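Local atomic coordinates of succinate-acetate/proton symporter SatP (Escherichia coli K-12, PDB entry 5ZUG), a protein that forms a hexameric acetate channel and probably moves acetate and succinate across the bacterial membrane. Residues L8-F19 with A51-K62; L36-I45 with W78-L86. One frame throughout, in Å; residues are numbered along the deposited sequence.

Contact 1. Residues L8-F19 with A51-K62. With BNG (nonyl beta-D-glucopyranoside), chain G.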
loop_
_atom_site.group_PDB
_atom_site.type_symbol
_atom_site.label_atom_id
_atom_site.label_comp_id
_atom_site.label_asym_id
_atom_site.label_seq_id
_atom_site.Cartn_x
_atom_site.Cartn_y
_atom_site.Cartn_z
ATOM N N LEU A 8 -20.117 -11.173 -8.392
ATOM C CA LEU A 8 -19.251 -10.081 -8.001
ATOM C C LEU A 8 -20.110 -8.819 -7.935
ATOM O O LEU A 8 -20.950 -8.593 -8.811
ATOM C CB LEU A 8 -18.118 -9.914 -9.015
ATOM C CG LEU A 8 -17.073 -11.028 -9.068
ATOM C CD1 LEU A 8 -15.945 -10.689 -10.043
ATOM C CD2 LEU A 8 -16.561 -11.356 -7.695
ATOM N N ALA A 9 -19.937 -8.022 -6.874
ATOM C CA ALA A 9 -20.702 -6.787 -6.740
ATOM C C ALA A 9 -20.469 -5.904 -7.961
ATOM O O ALA A 9 -19.479 -6.046 -8.669
ATOM C CB ALA A 9 -20.314 -6.067 -5.448
ATOM N N ASN A 10 -21.393 -4.981 -8.221
ATOM C CA ASN A 10 -21.197 -4.007 -9.288
ATOM C C ASN A 10 -20.392 -2.839 -8.712
ATOM O O ASN A 10 -20.881 -2.151 -7.803
ATOM C CB ASN A 10 -22.533 -3.539 -9.837
ATOM C CG ASN A 10 -22.405 -2.633 -11.064
ATOM O OD1 ASN A 10 -21.341 -2.493 -11.654
ATOM N ND2 ASN A 10 -23.520 -2.050 -11.474
ATOM N N PRO A 11 -19.156 -2.598 -9.167
ATOM C CA PRO A 11 -18.386 -1.478 -8.609
ATOM C C PRO A 11 -18.674 -0.176 -9.292
ATOM O O PRO A 11 -18.151 0.852 -8.854
ATOM C CB PRO A 11 -16.938 -1.894 -8.861
ATOM C CG PRO A 11 -17.043 -2.714 -10.213
ATOM C CD PRO A 11 -18.388 -3.378 -10.167
ATOM N N ALA A 12 -19.460 -0.193 -10.368
ATOM C CA ALA A 12 -19.716 1.040 -11.101
ATOM C C ALA A 12 -20.350 2.113 -10.241
ATOM O O ALA A 12 -19.869 3.255 -10.296
ATOM C CB ALA A 12 -20.589 0.762 -12.332
ATOM N N PRO A 13 -21.367 1.835 -9.417
ATOM C CA PRO A 13 -21.930 2.910 -8.572
ATOM C C PRO A 13 -20.915 3.632 -7.677
ATOM O O PRO A 13 -21.019 4.853 -7.539
ATOM C CB PRO A 13 -23.009 2.168 -7.780
ATOM C CG PRO A 13 -23.425 1.067 -8.690
ATOM C CD PRO A 13 -22.182 0.612 -9.340
ATOM N N LEU A 14 -19.957 2.911 -7.072
ATOM C CA LEU A 14 -18.890 3.514 -6.271
ATOM C C LEU A 14 -18.042 4.488 -7.088
ATOM O O LEU A 14 -17.737 5.597 -6.638
ATOM C CB LEU A 14 -18.001 2.417 -5.697
ATOM C CG LEU A 14 -16.699 2.872 -5.032
ATOM C CD1 LEU A 14 -16.929 3.686 -3.739
ATOM C CD2 LEU A 14 -15.762 1.697 -4.803
ATOM N N GLY A 15 -17.588 4.064 -8.266
ATOM C CA GLY A 15 -16.791 4.951 -9.102
ATOM C C GLY A 15 -17.576 6.147 -9.595
ATOM O O GLY A 15 -17.054 7.266 -9.661
ATOM N N LEU A 16 -18.832 5.924 -9.969
ATOM C CA LEU A 16 -19.708 7.007 -10.399
ATOM C C LEU A 16 -19.996 7.981 -9.268
ATOM O O LEU A 16 -20.109 9.185 -9.509
ATOM C CB LEU A 16 -21.003 6.436 -10.964
ATOM C CG LEU A 16 -20.930 5.869 -12.390
ATOM C CD1 LEU A 16 -22.102 4.936 -12.728
ATOM C CD2 LEU A 16 -20.864 7.045 -13.364
ATOM N N MET A 17 -20.200 7.481 -8.046
ATOM C CA MET A 17 -20.400 8.382 -6.920
ATOM C C MET A 17 -19.177 9.254 -6.688
ATOM O O MET A 17 -19.281 10.475 -6.520
ATOM C CB MET A 17 -20.705 7.603 -5.645
ATOM C CG MET A 17 -22.094 7.085 -5.530
ATOM S SD MET A 17 -23.368 8.316 -5.869
ATOM C CE MET A 17 -22.920 9.724 -4.850
ATOM N N GLY A 18 -18.007 8.619 -6.611
ATOM C CA GLY A 18 -16.776 9.354 -6.384
ATOM C C GLY A 18 -16.554 10.409 -7.440
ATOM O O GLY A 18 -16.299 11.573 -7.131
ATOM N N PHE A 19 -16.611 10.003 -8.707
ATOM C CA PHE A 19 -16.485 10.957 -9.797
ATOM C C PHE A 19 -17.527 12.062 -9.697
ATOM O O PHE A 19 -17.192 13.248 -9.690
ATOM C CB PHE A 19 -16.617 10.242 -11.135
ATOM C CG PHE A 19 -16.835 11.172 -12.282
ATOM C CD1 PHE A 19 -15.764 11.718 -12.942
ATOM C CD2 PHE A 19 -18.118 11.520 -12.685
ATOM C CE1 PHE A 19 -15.964 12.575 -13.993
ATOM C CE2 PHE A 19 -18.319 12.395 -13.728
ATOM C CZ PHE A 19 -17.246 12.907 -14.393
ATOM N N ALA A 51 -11.133 6.131 -4.419
ATOM C CA ALA A 51 -12.273 5.227 -4.504
ATOM C C ALA A 51 -12.606 4.875 -5.954
ATOM O O ALA A 51 -12.998 3.748 -6.251
ATOM C CB ALA A 51 -13.483 5.840 -3.800
ATOM N N GLN A 52 -12.444 5.826 -6.874
ATOM C CA GLN A 52 -12.725 5.543 -8.278
ATOM C C GLN A 52 -11.677 4.623 -8.885
ATOM O O GLN A 52 -11.968 3.899 -9.838
ATOM C CB GLN A 52 -12.824 6.839 -9.071
ATOM C CG GLN A 52 -13.513 6.636 -10.379
ATOM C CD GLN A 52 -13.730 7.882 -11.171
ATOM O OE1 GLN A 52 -13.615 8.976 -10.663
ATOM N NE2 GLN A 52 -14.084 7.721 -12.423
ATOM N N ILE A 53 -10.439 4.716 -8.422
ATOM C CA ILE A 53 -9.412 3.780 -8.842
ATOM C C ILE A 53 -9.739 2.389 -8.326
ATOM O O ILE A 53 -9.483 1.391 -9.002
ATOM C CB ILE A 53 -8.025 4.293 -8.394
ATOM C CG1 ILE A 53 -7.622 5.510 -9.250
ATOM C CG2 ILE A 53 -6.971 3.193 -8.455
ATOM C CD1 ILE A 53 -6.492 6.264 -8.718
ATOM N N PHE A 54 -10.290 2.291 -7.115
ATOM C CA PHE A 54 -10.813 1.006 -6.645
ATOM C C PHE A 54 -11.869 0.446 -7.598
ATOM O O PHE A 54 -11.757 -0.688 -8.067
ATOM C CB PHE A 54 -11.375 1.122 -5.222
ATOM C CG PHE A 54 -10.320 1.260 -4.167
ATOM C CD1 PHE A 54 -9.009 0.966 -4.436
ATOM C CD2 PHE A 54 -10.647 1.654 -2.901
ATOM C CE1 PHE A 54 -8.048 1.092 -3.465
ATOM C CE2 PHE A 54 -9.686 1.764 -1.930
ATOM C CZ PHE A 54 -8.388 1.471 -2.216
ATOM N N ALA A 55 -12.907 1.236 -7.881
ATOM C CA ALA A 55 -13.954 0.842 -8.813
ATOM C C ALA A 55 -13.366 0.370 -10.132
ATOM O O ALA A 55 -13.834 -0.613 -10.718
ATOM C CB ALA A 55 -14.916 2.003 -9.045
ATOM N N GLY A 56 -12.365 1.080 -10.635
ATOM C CA GLY A 56 -11.754 0.672 -11.886
ATOM C C GLY A 56 -11.070 -0.679 -11.808
ATOM O O GLY A 56 -11.241 -1.517 -12.693
ATOM N N LEU A 57 -10.277 -0.905 -10.750
ATOM C CA LEU A 57 -9.600 -2.197 -10.587
ATOM C C LEU A 57 -10.592 -3.333 -10.343
ATOM O O LEU A 57 -10.296 -4.489 -10.656
ATOM C CB LEU A 57 -8.583 -2.140 -9.456
ATOM C CG LEU A 57 -7.361 -1.246 -9.573
ATOM C CD1 LEU A 57 -6.633 -1.305 -8.257
ATOM C CD2 LEU A 57 -6.434 -1.677 -10.713
ATOM N N LEU A 58 -11.733 -3.035 -9.723
ATOM C CA LEU A 58 -12.772 -4.027 -9.554
ATOM C C LEU A 58 -13.467 -4.388 -10.878
ATOM O O LEU A 58 -14.080 -5.457 -10.968
ATOM C CB LEU A 58 -13.766 -3.514 -8.511
ATOM C CG LEU A 58 -13.321 -3.406 -7.041
ATOM C CD1 LEU A 58 -14.388 -2.758 -6.130
ATOM C CD2 LEU A 58 -12.918 -4.739 -6.475
ATOM N N GLU A 59 -13.382 -3.556 -11.917
ATOM C CA GLU A 59 -13.960 -3.956 -13.199
ATOM C C GLU A 59 -13.170 -5.064 -13.907
ATOM O O GLU A 59 -13.673 -5.664 -14.874
ATOM C CB GLU A 59 -14.102 -2.764 -14.148
ATOM C CG GLU A 59 -15.133 -1.753 -13.749
ATOM C CD GLU A 59 -16.551 -2.294 -13.762
ATOM O OE1 GLU A 59 -16.748 -3.502 -13.966
ATOM O OE2 GLU A 59 -17.505 -1.511 -13.591
ATOM N N TYR A 60 -11.978 -5.384 -13.412
ATOM C CA TYR A 60 -11.103 -6.333 -14.084
ATOM C C TYR A 60 -11.616 -7.774 -13.971
ATOM O O TYR A 60 -11.607 -8.518 -14.963
ATOM C CB TYR A 60 -9.704 -6.178 -13.497
ATOM C CG TYR A 60 -8.683 -7.188 -13.919
ATOM C CD1 TYR A 60 -8.094 -7.137 -15.192
ATOM C CD2 TYR A 60 -8.245 -8.149 -13.024
ATOM C CE1 TYR A 60 -7.137 -8.054 -15.558
ATOM C CE2 TYR A 60 -7.292 -9.040 -13.374
ATOM C CZ TYR A 60 -6.745 -8.992 -14.628
ATOM O OH TYR A 60 -5.775 -9.888 -14.947
ATOM N N LYS A 61 -12.001 -8.213 -12.760
ATOM C CA LYS A 61 -12.508 -9.579 -12.602
ATOM C C LYS A 61 -13.917 -9.743 -13.167
ATOM O O LYS A 61 -14.261 -10.830 -13.647
ATOM C CB LYS A 61 -12.462 -10.009 -11.137
ATOM C CG LYS A 61 -11.226 -10.794 -10.776
ATOM C CD LYS A 61 -11.267 -11.244 -9.309
ATOM C CE LYS A 61 -9.864 -11.657 -8.813
ATOM N NZ LYS A 61 -9.694 -11.707 -7.312
ATOM N N LYS A 62 -14.717 -8.675 -13.180
ATOM C CA LYS A 62 -15.869 -8.623 -14.072
ATOM C C LYS A 62 -15.346 -8.569 -15.514
ATOM O O LYS A 62 -14.144 -8.604 -15.774
ATOM C CB LYS A 62 -16.752 -7.405 -13.755
ATOM C CG LYS A 62 -16.999 -7.100 -12.239
ATOM C CD LYS A 62 -18.379 -6.510 -11.946
ATOM C CE LYS A 62 -19.418 -7.601 -11.753
ATOM N NZ LYS A 62 -20.780 -7.050 -11.487
HETATM C C1 BNG G . -20.993 -0.659 -16.723
HETATM C C2 BNG G . -22.422 -0.910 -16.279
HETATM C C3 BNG G . -22.642 -2.340 -16.420
HETATM C C4 BNG G . -22.818 -2.569 -17.870
HETATM C C5 BNG G . -21.516 -2.262 -18.623
HETATM C C6 BNG G . -21.700 -1.295 -19.724
HETATM C "C1'" BNG G . -19.505 0.924 -17.281
HETATM C "C2'" BNG G . -19.330 2.071 -16.288
HETATM C "C3'" BNG G . -18.207 2.979 -16.766
HETATM C "C4'" BNG G . -18.578 4.434 -16.392
HETATM C "C5'" BNG G . -17.297 5.190 -16.042
HETATM C "C6'" BNG G . -17.801 6.604 -15.737
HETATM C "C7'" BNG G . -16.798 7.313 -14.835
HETATM C "C8'" BNG G . -16.382 8.578 -15.591
HETATM C "C9'" BNG G . -17.617 9.443 -15.812
HETATM O O1 BNG G . -20.853 0.583 -17.181
HETATM O O2 BNG G . -22.674 -0.566 -14.930
HETATM O O3 BNG G . -23.796 -2.790 -15.690
HETATM O O4 BNG G . -23.232 -3.920 -18.024
HETATM O O5 BNG G . -20.522 -1.506 -17.862
HETATM O O6 BNG G . -20.681 -0.409 -19.397
#
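Pro11 lies against Ala55, Leu58, Glu59 and Lys62. Its CB meets Leu58 CB at 3.6 Å. Its CG sits 3.6 Å from Glu59 CD, where the Glu59 side chain slants across the proline ring. Its CD touches Lys62 CD, and the lysine chain lies alongside the ring, pointing the other way. Lys62 is bent at chi2 and chi3 (chi3 86°), which swings its ammonium back to the 8-19 backbone. There NZ gives a hydrogen bond to Leu8 O at 3.1 Å, from above the carbonyl plane, and a weak one to Ala9 O. Leu8 CD1 meets Lys61 CB, with the two side chains set crosswise.

Further along, the helices come close at small residues. Ala55 CB is 3.5 Å from Gly15 N, and a CB on Gly15 would clash with it. Leu14 drops CD2 onto Ala51 O at 3.7 Å. Asn10 OD1 accepts a capping bond from Ala12 N at 3.2 Å, in the turn that leads into the helix.

The nonyl tail of the detergent ends with C9' over the centre of one face of the Phe19 ring, 3.6 Å above its plane. Asn10 N is hydrogen-bonded to Thr65 OG1 of a second subunit. Close, nearly antiparallel packing of transmembrane helices through glycine and alanine is characteristic of helical membrane proteins, and here it borders the detergent pocket.

Contact 2. Residues L36-I45 with W78-L86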
loop_
_atom_site.group_PDB
_atom_site.type_symbol
_atom_site.label_atom_id
_atom_site.label_comp_id
_atom_site.label_asym_id
_atom_site.label_seq_id
_atom_site.Cartn_x
_atom_site.Cartn_y
_atom_site.Cartn_z
ATOM N N LEU A 36 -11.453 27.343 -4.803
ATOM C CA LEU A 36 -10.987 25.972 -4.857
ATOM C C LEU A 36 -10.464 25.605 -3.475
ATOM O O LEU A 36 -9.251 25.590 -3.225
ATOM C CB LEU A 36 -9.933 25.776 -5.961
ATOM C CG LEU A 36 -10.014 24.358 -6.562
ATOM C CD1 LEU A 36 -9.390 24.304 -7.948
ATOM C CD2 LEU A 36 -9.394 23.314 -5.622
ATOM N N ASP A 37 -11.388 25.135 -2.645
ATOM C CA ASP A 37 -11.230 24.904 -1.228
ATOM C C ASP A 37 -10.557 23.544 -1.032
ATOM O O ASP A 37 -10.518 22.705 -1.929
ATOM C CB ASP A 37 -12.622 24.937 -0.577
ATOM C CG ASP A 37 -12.592 25.027 0.946
ATOM O OD1 ASP A 37 -11.829 24.267 1.602
ATOM O OD2 ASP A 37 -13.396 25.825 1.492
ATOM N N GLY A 38 -10.063 23.306 0.178
ATOM C CA GLY A 38 -9.595 21.973 0.499
ATOM C C GLY A 38 -10.671 20.918 0.429
ATOM O O GLY A 38 -10.356 19.747 0.271
ATOM N N ILE A 39 -11.939 21.306 0.531
ATOM C CA ILE A 39 -13.018 20.336 0.369
ATOM C C ILE A 39 -12.915 19.658 -0.990
ATOM O O ILE A 39 -12.917 18.430 -1.092
ATOM C CB ILE A 39 -14.376 21.031 0.528
ATOM C CG1 ILE A 39 -14.550 21.516 1.952
ATOM C CG2 ILE A 39 -15.478 20.108 0.105
ATOM C CD1 ILE A 39 -15.803 22.253 2.143
ATOM N N ILE A 40 -12.781 20.457 -2.047
ATOM C CA ILE A 40 -12.624 19.918 -3.388
ATOM C C ILE A 40 -11.393 19.027 -3.460
ATOM O O ILE A 40 -11.435 17.937 -4.047
ATOM C CB ILE A 40 -12.559 21.061 -4.418
ATOM C CG1 ILE A 40 -13.876 21.839 -4.444
ATOM C CG2 ILE A 40 -12.233 20.516 -5.801
ATOM C CD1 ILE A 40 -13.797 23.172 -5.150
ATOM N N LEU A 41 -10.288 19.459 -2.840
ATOM C CA LEU A 41 -9.038 18.708 -2.901
ATOM C C LEU A 41 -9.113 17.398 -2.131
ATOM O O LEU A 41 -8.562 16.387 -2.583
ATOM C CB LEU A 41 -7.878 19.537 -2.379
ATOM C CG LEU A 41 -7.537 20.786 -3.151
ATOM C CD1 LEU A 41 -6.415 21.464 -2.396
ATOM C CD2 LEU A 41 -7.130 20.440 -4.554
ATOM N N ALA A 42 -9.723 17.408 -0.940
ATOM C CA ALA A 42 -9.875 16.178 -0.170
ATOM C C ALA A 42 -10.700 15.170 -0.950
ATOM O O ALA A 42 -10.299 14.011 -1.116
ATOM C CB ALA A 42 -10.528 16.451 1.185
ATOM N N MET A 43 -11.849 15.616 -1.473
ATOM C CA MET A 43 -12.673 14.751 -2.309
ATOM C C MET A 43 -11.887 14.236 -3.498
ATOM O O MET A 43 -11.981 13.055 -3.849
ATOM C CB MET A 43 -13.924 15.501 -2.755
ATOM C CG MET A 43 -14.924 15.647 -1.644
ATOM S SD MET A 43 -15.701 14.081 -1.202
ATOM C CE MET A 43 -16.966 13.977 -2.444
ATOM N N GLY A 44 -11.097 15.105 -4.121
ATOM C CA GLY A 44 -10.306 14.684 -5.264
ATOM C C GLY A 44 -9.292 13.609 -4.938
ATOM O O GLY A 44 -8.976 12.779 -5.786
ATOM N N ILE A 45 -8.774 13.602 -3.711
ATOM C CA ILE A 45 -7.805 12.587 -3.321
ATOM C C ILE A 45 -8.497 11.250 -3.107
ATOM O O ILE A 45 -8.139 10.245 -3.726
ATOM C CB ILE A 45 -7.030 13.034 -2.064
ATOM C CG1 ILE A 45 -6.122 14.234 -2.383
ATOM C CG2 ILE A 45 -6.216 11.881 -1.519
ATOM C CD1 ILE A 45 -5.570 14.992 -1.189
ATOM N N TRP A 78 -8.164 12.817 -11.251
ATOM C CA TRP A 78 -8.398 13.558 -10.024
ATOM C C TRP A 78 -7.158 13.612 -9.144
ATOM O O TRP A 78 -6.928 14.623 -8.464
ATOM C CB TRP A 78 -9.576 12.965 -9.274
ATOM C CG TRP A 78 -10.877 13.407 -9.832
ATOM C CD1 TRP A 78 -11.781 12.647 -10.492
ATOM C CD2 TRP A 78 -11.395 14.749 -9.846
ATOM N NE1 TRP A 78 -12.859 13.411 -10.874
ATOM C CE2 TRP A 78 -12.650 14.704 -10.492
ATOM C CE3 TRP A 78 -10.933 15.987 -9.335
ATOM C CZ2 TRP A 78 -13.456 15.837 -10.652
ATOM C CZ3 TRP A 78 -11.734 17.113 -9.495
ATOM C CH2 TRP A 78 -12.983 17.030 -10.143
ATOM N N LEU A 79 -6.364 12.536 -9.118
ATOM C CA LEU A 79 -5.104 12.568 -8.385
ATOM C C LEU A 79 -4.108 13.523 -9.035
ATOM O O LEU A 79 -3.426 14.286 -8.333
ATOM C CB LEU A 79 -4.499 11.170 -8.284
ATOM C CG LEU A 79 -5.207 10.240 -7.317
ATOM C CD1 LEU A 79 -4.466 8.938 -7.180
ATOM C CD2 LEU A 79 -5.322 10.936 -5.993
ATOM N N THR A 80 -4.017 13.516 -10.371
ATOM C CA THR A 80 -3.104 14.457 -11.005
ATOM C C THR A 80 -3.572 15.885 -10.763
ATOM O O THR A 80 -2.745 16.785 -10.562
ATOM C CB THR A 80 -2.927 14.193 -12.513
ATOM O OG1 THR A 80 -4.175 14.299 -13.206
ATOM C CG2 THR A 80 -2.273 12.844 -12.774
ATOM N N LEU A 81 -4.889 16.110 -10.773
ATOM C CA LEU A 81 -5.413 17.455 -10.552
ATOM C C LEU A 81 -5.039 17.960 -9.154
ATOM O O LEU A 81 -4.597 19.106 -8.988
ATOM C CB LEU A 81 -6.936 17.497 -10.766
ATOM C CG LEU A 81 -7.533 18.899 -10.624
ATOM C CD1 LEU A 81 -6.922 19.790 -11.683
ATOM C CD2 LEU A 81 -9.010 18.912 -10.761
ATOM N N VAL A 82 -5.236 17.126 -8.130
ATOM C CA VAL A 82 -4.849 17.538 -6.784
ATOM C C VAL A 82 -3.349 17.798 -6.731
ATOM O O VAL A 82 -2.895 18.797 -6.166
ATOM C CB VAL A 82 -5.290 16.478 -5.752
ATOM C CG1 VAL A 82 -4.680 16.753 -4.389
ATOM C CG2 VAL A 82 -6.794 16.457 -5.631
ATOM N N ALA A 83 -2.563 16.946 -7.392
ATOM C CA ALA A 83 -1.112 17.102 -7.340
ATOM C C ALA A 83 -0.673 18.400 -8.013
ATOM O O ALA A 83 0.268 19.066 -7.556
ATOM C CB ALA A 83 -0.433 15.895 -7.987
ATOM N N ILE A 84 -1.334 18.761 -9.114
ATOM C CA ILE A 84 -1.020 20.010 -9.792
ATOM C C ILE A 84 -1.289 21.182 -8.861
ATOM O O ILE A 84 -0.508 22.134 -8.802
ATOM C CB ILE A 84 -1.845 20.115 -11.082
ATOM C CG1 ILE A 84 -1.317 19.149 -12.136
ATOM C CG2 ILE A 84 -1.841 21.527 -11.617
ATOM C CD1 ILE A 84 -2.379 18.740 -13.193
ATOM N N LEU A 85 -2.372 21.110 -8.087
ATOM C CA LEU A 85 -2.738 22.187 -7.171
ATOM C C LEU A 85 -1.956 22.149 -5.865
ATOM O O LEU A 85 -1.769 23.200 -5.252
ATOM C CB LEU A 85 -4.248 22.163 -6.916
ATOM C CG LEU A 85 -5.097 22.367 -8.193
ATOM C CD1 LEU A 85 -6.605 22.218 -7.983
ATOM C CD2 LEU A 85 -4.808 23.713 -8.808
ATOM N N LEU A 86 -1.474 20.989 -5.413
ATOM C CA LEU A 86 -0.777 20.935 -4.124
ATOM C C LEU A 86 0.749 20.865 -4.204
ATOM O O LEU A 86 1.396 21.125 -3.189
ATOM C CB LEU A 86 -1.232 19.750 -3.264
ATOM C CG LEU A 86 -2.572 19.860 -2.559
ATOM C CD1 LEU A 86 -2.665 18.765 -1.531
ATOM C CD2 LEU A 86 -2.721 21.198 -1.930
#
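Val82 overlaps Ile45 and the backbone of the turn before it. Its CG1 meets Ile45 CG1 at 3.5 Å, and the two side chains are nearly perpendicular. CG1 stands anti to the backbone N (chi1 169°), which leaves CG2 to face Leu41 O at 3.5 Å and the carbonyl carbon of Gly44. The lack of a side chain at Gly44 makes room for this methyl, since a CB there would run into Val82 CG2. Gly44 O also lies 3.5 Å from Trp78 CB.

Helices 38-58 and 65-86 are consecutive transmembrane helices. Their short segments here run roughly antiparallel, at 139°, with axes 8.7 Å apart. Trp78 also rests on Thr23 and Leu26 of helix 12-31, so it joins three helices.

Leu41 spreads its two methyls over the last turn of helix 65-86. CD1 meets Leu86 CD2 at 3.7 Å, and CD2 meets Leu85 CD1 at 3.9 Å. With CG anti to the carbonyl carbon (chi1 -63°), the fork opens toward both leucines. An alanine here, lacking both methyls, is likely to open a gap beside Leu86 and Leu85 CD1 and leave them freer to turn. Leu36, just before helix 38-58, reaches Leu85 tip to tip, CD1 to CD1 at 3.5 Å. At the other end Leu79 CD2 touches Ile45 O at 3.7 Å. Leu79 also packs on Phe46 of a third subunit, and Leu41 on Thr93 of a second.

In the fold
From the N terminus the chain enters contact 1 at 8-19, finishes helix 12-31 and turns into contact 2 at 36-45. It follows helix 38-58 down to 51-62, which closes the first loop, 31 residues long. Helix 65-86 then brings 78-86 back to 36-45 and closes the second. The two loops cross, because their segments alternate along the chain. Helix 38-58 serves both contacts, one near each end, and so ties helix 12-31 to helix 65-86. The centres of the two contacts are about 20 Å apart, yet they touch: Ile53 CD1 packs on Leu79 CD1 at 3.7 Å, and Phe19 lies beside Trp78. Both contacts also reach a second subunit of the hexamer.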